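Local coordinates for protein aminoglycoside-O-phosphotransferase VIII (Streptomyces rimosus, PDB 4H05) that probably confers aminoglycoside resistance by transferring phosphate from ATP to the 3'-hydroxyl of these antibiotics, with magnesium as cofactor, at residues 219-231 against 242-254. Residues are numbered along the deposited sequence; the frame is centred on the assembly and turned at random.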
loop_
_atom_site.group_PDB
_atom_site.type_symbol
_atom_site.label_atom_id
_atom_site.label_comp_id
_atom_site.label_asym_id
_atom_site.label_seq_id
_atom_site.Cartn_x
_atom_site.Cartn_y
_atom_site.Cartn_z
ATOM N N ARG A 219 3.624 -11.032 -8.766
ATOM C CA ARG A 219 3.480 -9.689 -9.313
ATOM C C ARG A 219 2.049 -9.273 -9.551
ATOM O O ARG A 219 1.754 -8.061 -9.456
ATOM C CB ARG A 219 4.257 -9.532 -10.629
ATOM C CG ARG A 219 3.635 -10.315 -11.816
ATOM C CD ARG A 219 4.493 -10.357 -13.045
ATOM N NE ARG A 219 5.716 -11.082 -12.815
ATOM C CZ ARG A 219 6.947 -10.574 -12.841
ATOM N NH1 ARG A 219 7.192 -9.301 -13.087
ATOM N NH2 ARG A 219 7.953 -11.385 -12.612
ATOM N N HIS A 220 1.141 -10.191 -9.887
ATOM C CA HIS A 220 -0.284 -9.785 -10.068
ATOM C C HIS A 220 -0.874 -9.228 -8.801
ATOM O O HIS A 220 -1.891 -8.499 -8.799
ATOM C CB HIS A 220 -1.129 -10.927 -10.684
ATOM C CG HIS A 220 -0.712 -11.286 -12.091
ATOM N ND1 HIS A 220 -1.381 -10.825 -13.187
ATOM C CD2 HIS A 220 0.361 -11.974 -12.566
ATOM C CE1 HIS A 220 -0.741 -11.222 -14.296
ATOM N NE2 HIS A 220 0.287 -11.965 -13.921
ATOM N N SER A 221 -0.255 -9.485 -7.658
ATOM C CA SER A 221 -0.802 -8.827 -6.441
ATOM C C SER A 221 -0.688 -7.310 -6.515
ATOM O O SER A 221 -1.398 -6.599 -5.787
ATOM C CB SER A 221 -0.037 -9.297 -5.180
ATOM O OG SER A 221 1.355 -9.088 -5.395
ATOM N N ASP A 222 0.304 -6.812 -7.254
ATOM C CA ASP A 222 0.483 -5.360 -7.435
ATOM C C ASP A 222 -0.325 -4.849 -8.625
ATOM O O ASP A 222 -1.029 -3.792 -8.550
ATOM C CB ASP A 222 1.950 -4.979 -7.580
ATOM C CG ASP A 222 2.700 -4.880 -6.251
ATOM O OD1 ASP A 222 2.100 -4.866 -5.177
ATOM O OD2 ASP A 222 3.934 -4.886 -6.318
ATOM N N LEU A 223 -0.261 -5.620 -9.719
ATOM C CA LEU A 223 -1.006 -5.269 -10.933
ATOM C C LEU A 223 -2.507 -5.135 -10.699
ATOM O O LEU A 223 -3.146 -4.249 -11.272
ATOM C CB LEU A 223 -0.726 -6.298 -12.016
ATOM C CG LEU A 223 0.714 -6.278 -12.555
ATOM C CD1 LEU A 223 1.053 -7.427 -13.493
ATOM C CD2 LEU A 223 0.965 -4.918 -13.196
ATOM N N ALA A 224 -3.069 -6.047 -9.884
ATOM C CA ALA A 224 -4.491 -6.120 -9.648
ATOM C C ALA A 224 -4.946 -4.819 -9.055
ATOM O O ALA A 224 -5.943 -4.231 -9.503
ATOM C CB ALA A 224 -4.848 -7.310 -8.722
ATOM N N LEU A 225 -4.213 -4.326 -8.042
ATOM C CA LEU A 225 -4.764 -3.228 -7.295
ATOM C C LEU A 225 -4.520 -1.956 -8.029
ATOM O O LEU A 225 -5.331 -1.111 -8.034
ATOM C CB LEU A 225 -4.184 -3.092 -5.882
ATOM C CG LEU A 225 -4.117 -4.287 -4.916
ATOM C CD1 LEU A 225 -4.097 -3.792 -3.469
ATOM C CD2 LEU A 225 -5.102 -5.406 -5.178
ATOM N N VAL A 226 -3.354 -1.780 -8.595
ATOM C CA VAL A 226 -3.141 -0.606 -9.384
ATOM C C VAL A 226 -4.150 -0.524 -10.491
ATOM O O VAL A 226 -4.604 0.589 -10.797
ATOM C CB VAL A 226 -1.710 -0.531 -10.001
ATOM C CG1 VAL A 226 -1.809 -0.303 -11.484
ATOM C CG2 VAL A 226 -1.051 0.637 -9.403
ATOM N N LEU A 227 -4.480 -1.662 -11.147
ATOM C CA LEU A 227 -5.405 -1.587 -12.334
ATOM C C LEU A 227 -6.843 -1.406 -11.913
ATOM O O LEU A 227 -7.631 -0.771 -12.603
ATOM C CB LEU A 227 -5.267 -2.792 -13.258
ATOM C CG LEU A 227 -3.942 -2.853 -14.016
ATOM C CD1 LEU A 227 -3.708 -4.295 -14.399
ATOM C CD2 LEU A 227 -3.846 -1.927 -15.270
ATOM N N ARG A 228 -7.197 -1.919 -10.736
ATOM C CA ARG A 228 -8.527 -1.685 -10.212
ATOM C C ARG A 228 -8.711 -0.209 -9.942
ATOM O O ARG A 228 -9.808 0.293 -10.101
ATOM C CB ARG A 228 -8.769 -2.488 -8.920
ATOM C CG ARG A 228 -10.081 -2.177 -8.206
ATOM C CD ARG A 228 -9.734 -1.551 -6.831
ATOM N NE ARG A 228 -9.404 -2.578 -5.886
ATOM C CZ ARG A 228 -8.569 -2.535 -4.828
ATOM N NH1 ARG A 228 -7.859 -1.467 -4.405
ATOM N NH2 ARG A 228 -8.469 -3.675 -4.139
ATOM N N GLU A 229 -7.669 0.486 -9.477
ATOM C CA GLU A 229 -7.770 1.939 -9.231
ATOM C C GLU A 229 -7.675 2.729 -10.562
ATOM O O GLU A 229 -8.543 3.503 -10.850
ATOM C CB GLU A 229 -6.729 2.396 -8.259
ATOM C CG GLU A 229 -6.895 1.818 -6.859
ATOM C CD GLU A 229 -8.309 1.985 -6.333
ATOM O OE1 GLU A 229 -8.862 3.119 -6.305
ATOM O OE2 GLU A 229 -8.882 0.986 -5.899
ATOM N N LEU A 230 -6.686 2.457 -11.399
ATOM C CA LEU A 230 -6.547 3.124 -12.695
ATOM C C LEU A 230 -7.788 3.063 -13.600
ATOM O O LEU A 230 -7.864 3.856 -14.541
ATOM C CB LEU A 230 -5.336 2.575 -13.522
ATOM C CG LEU A 230 -3.961 3.043 -13.049
ATOM C CD1 LEU A 230 -2.837 2.394 -13.833
ATOM C CD2 LEU A 230 -3.827 4.555 -13.065
ATOM N N ALA A 231 -8.661 2.072 -13.400
ATOM C CA ALA A 231 -9.932 1.930 -14.178
ATOM C C ALA A 231 -10.890 3.107 -13.978
ATOM O O ALA A 231 -11.683 3.416 -14.861
ATOM C CB ALA A 231 -10.645 0.633 -13.809
ATOM N N CYS A 242 -5.342 5.370 -19.423
ATOM C CA CYS A 242 -4.297 5.242 -18.430
ATOM C C CYS A 242 -3.977 3.807 -18.145
ATOM O O CYS A 242 -2.791 3.448 -18.112
ATOM C CB CYS A 242 -4.685 5.970 -17.173
ATOM S SG CYS A 242 -4.773 7.774 -17.393
ATOM N N SER A 243 -4.982 2.941 -18.024
ATOM C CA SER A 243 -4.688 1.495 -17.799
ATOM C C SER A 243 -3.963 0.855 -18.940
ATOM O O SER A 243 -2.998 0.134 -18.721
ATOM C CB SER A 243 -5.919 0.645 -17.529
ATOM O OG SER A 243 -6.818 1.272 -16.643
ATOM N N ALA A 244 -4.409 1.095 -20.168
ATOM C CA ALA A 244 -3.564 0.773 -21.347
ATOM C C ALA A 244 -2.139 1.386 -21.276
ATOM O O ALA A 244 -1.157 0.713 -21.592
ATOM C CB ALA A 244 -4.258 1.223 -22.636
ATOM N N ALA A 245 -2.011 2.651 -20.881
ATOM C CA ALA A 245 -0.657 3.237 -20.780
ATOM C C ALA A 245 0.155 2.543 -19.656
ATOM O O ALA A 245 1.301 2.139 -19.845
ATOM C CB ALA A 245 -0.708 4.743 -20.596
ATOM N N PHE A 246 -0.440 2.332 -18.500
ATOM C CA PHE A 246 0.243 1.519 -17.498
ATOM C C PHE A 246 0.635 0.157 -18.067
ATOM O O PHE A 246 1.769 -0.281 -17.913
ATOM C CB PHE A 246 -0.643 1.305 -16.300
ATOM C CG PHE A 246 0.011 0.494 -15.231
ATOM C CD1 PHE A 246 -0.028 -0.875 -15.286
ATOM C CD2 PHE A 246 0.658 1.106 -14.187
ATOM C CE1 PHE A 246 0.564 -1.629 -14.309
ATOM C CE2 PHE A 246 1.240 0.351 -13.179
ATOM C CZ PHE A 246 1.209 -1.020 -13.256
ATOM N N LEU A 247 -0.250 -0.487 -18.820
ATOM C CA LEU A 247 0.081 -1.836 -19.306
ATOM C C LEU A 247 1.126 -1.857 -20.406
ATOM O O LEU A 247 1.967 -2.755 -20.431
ATOM C CB LEU A 247 -1.154 -2.612 -19.755
ATOM C CG LEU A 247 -1.993 -3.404 -18.726
ATOM C CD1 LEU A 247 -2.950 -4.296 -19.528
ATOM C CD2 LEU A 247 -1.123 -4.237 -17.825
ATOM N N ARG A 248 1.111 -0.879 -21.300
ATOM C CA ARG A 248 2.203 -0.745 -22.334
ATOM C C ARG A 248 3.562 -0.548 -21.681
ATOM O O ARG A 248 4.492 -1.239 -22.007
ATOM C CB ARG A 248 1.891 0.474 -23.229
ATOM C CG ARG A 248 2.900 0.793 -24.385
ATOM C CD ARG A 248 2.336 1.914 -25.289
ATOM N NE ARG A 248 0.870 1.758 -25.371
ATOM C CZ ARG A 248 -0.059 2.590 -24.888
ATOM N NH1 ARG A 248 0.251 3.764 -24.337
ATOM N NH2 ARG A 248 -1.345 2.262 -25.016
ATOM N N GLU A 249 3.659 0.406 -20.740
ATOM C CA GLU A 249 4.900 0.631 -19.982
ATOM C C GLU A 249 5.308 -0.578 -19.146
ATOM O O GLU A 249 6.450 -1.032 -19.202
ATOM C CB GLU A 249 4.789 1.894 -19.109
ATOM C CG GLU A 249 5.975 2.171 -18.156
ATOM C CD GLU A 249 7.319 2.327 -18.867
ATOM O OE1 GLU A 249 7.225 2.708 -20.070
ATOM O OE2 GLU A 249 8.423 2.024 -18.240
ATOM N N TYR A 250 4.388 -1.172 -18.393
ATOM C CA TYR A 250 4.826 -2.329 -17.610
ATOM C C TYR A 250 5.339 -3.422 -18.510
ATOM O O TYR A 250 6.374 -4.025 -18.249
ATOM C CB TYR A 250 3.698 -2.871 -16.763
ATOM C CG TYR A 250 4.203 -3.904 -15.802
ATOM C CD1 TYR A 250 4.754 -3.547 -14.602
ATOM C CD2 TYR A 250 4.185 -5.242 -16.134
ATOM C CE1 TYR A 250 5.175 -4.507 -13.688
ATOM C CE2 TYR A 250 4.615 -6.215 -15.237
ATOM C CZ TYR A 250 5.097 -5.845 -14.004
ATOM O OH TYR A 250 5.567 -6.818 -13.177
ATOM N N GLY A 251 4.630 -3.688 -19.607
ATOM C CA GLY A 251 5.131 -4.645 -20.613
ATOM C C GLY A 251 6.556 -4.472 -21.163
ATOM O O GLY A 251 7.137 -5.409 -21.665
ATOM N N ARG A 252 7.180 -3.316 -21.017
ATOM C CA ARG A 252 8.549 -3.151 -21.569
ATOM C C ARG A 252 9.773 -4.069 -21.179
ATOM O O ARG A 252 10.223 -4.785 -22.061
ATOM C CB ARG A 252 8.943 -1.695 -21.555
ATOM C CG ARG A 252 8.128 -0.835 -22.543
ATOM C CD ARG A 252 8.498 0.665 -22.445
ATOM N NE ARG A 252 9.944 0.872 -22.197
ATOM C CZ ARG A 252 10.512 1.977 -21.694
ATOM N NH1 ARG A 252 9.786 3.049 -21.367
ATOM N NH2 ARG A 252 11.840 2.006 -21.511
ATOM N N GLY A 253 10.270 -4.217 -19.940
ATOM C CA GLY A 253 9.515 -4.341 -18.691
ATOM C C GLY A 253 9.436 -5.844 -18.367
ATOM O O GLY A 253 10.316 -6.425 -17.678
ATOM N N TRP A 254 8.407 -6.484 -18.918
ATOM C CA TRP A 254 8.136 -7.888 -18.665
ATOM C C TRP A 254 7.349 -8.419 -19.823
ATOM O O TRP A 254 6.265 -7.932 -20.124
ATOM C CB TRP A 254 7.389 -7.987 -17.365
ATOM C CG TRP A 254 6.895 -9.339 -17.000
ATOM C CD1 TRP A 254 7.617 -10.420 -16.483
ATOM C CD2 TRP A 254 5.499 -9.769 -17.012
ATOM N NE1 TRP A 254 6.786 -11.470 -16.249
ATOM C CE2 TRP A 254 5.494 -11.135 -16.536
ATOM C CE3 TRP A 254 4.296 -9.157 -17.346
ATOM C CZ2 TRP A 254 4.316 -11.861 -16.428
ATOM C CZ3 TRP A 254 3.135 -9.888 -17.254
ATOM C CH2 TRP A 254 3.138 -11.210 -16.800
#
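Two consecutive helices running roughly antiparallel (151° between their directions) pack side by side in the kinase-like C-terminal lobe; Phe246 fills their interface, while Arg219, beside the start of the first helix, makes a flat cation-pi stack on Trp254, in the loop after the second. The Arg219 guanidinium lies almost parallel to the indole, CZ 3.5 Å from Trp254 NE1, while Arg219 CD lies over the six-membered ring. The side chain bends at chi3 (65°), and NH1 donates a hydrogen bond to Tyr250 OH, 3.0 Å away and in the guanidinium plane. Arg219 NE is salt-bridged to Asp183, and Tyr250 OH is also hydrogen-bonded to His124 of helix 109-124. The pair belongs to the helical lobe that aminoglycoside phosphotransferases share with protein kinases, just after strand 215-218; the Val226 side chain is about 9 Å from that of Asp190, the predicted proton acceptor. Phe246 is a knob in the hole formed by Leu223, Val226, Leu227 and Leu230. Its CG stands anti to the backbone N (chi1 -179°), sending the ring across to the other helix. Val226 CG1 covers one ring face, 3.5 Å from Phe246 CE2; Leu223 CD2 meets the edge at CE1 and also sits centrally over the Tyr250 face. Leu230 CD1 packs against Phe246 CB at 3.5 Å.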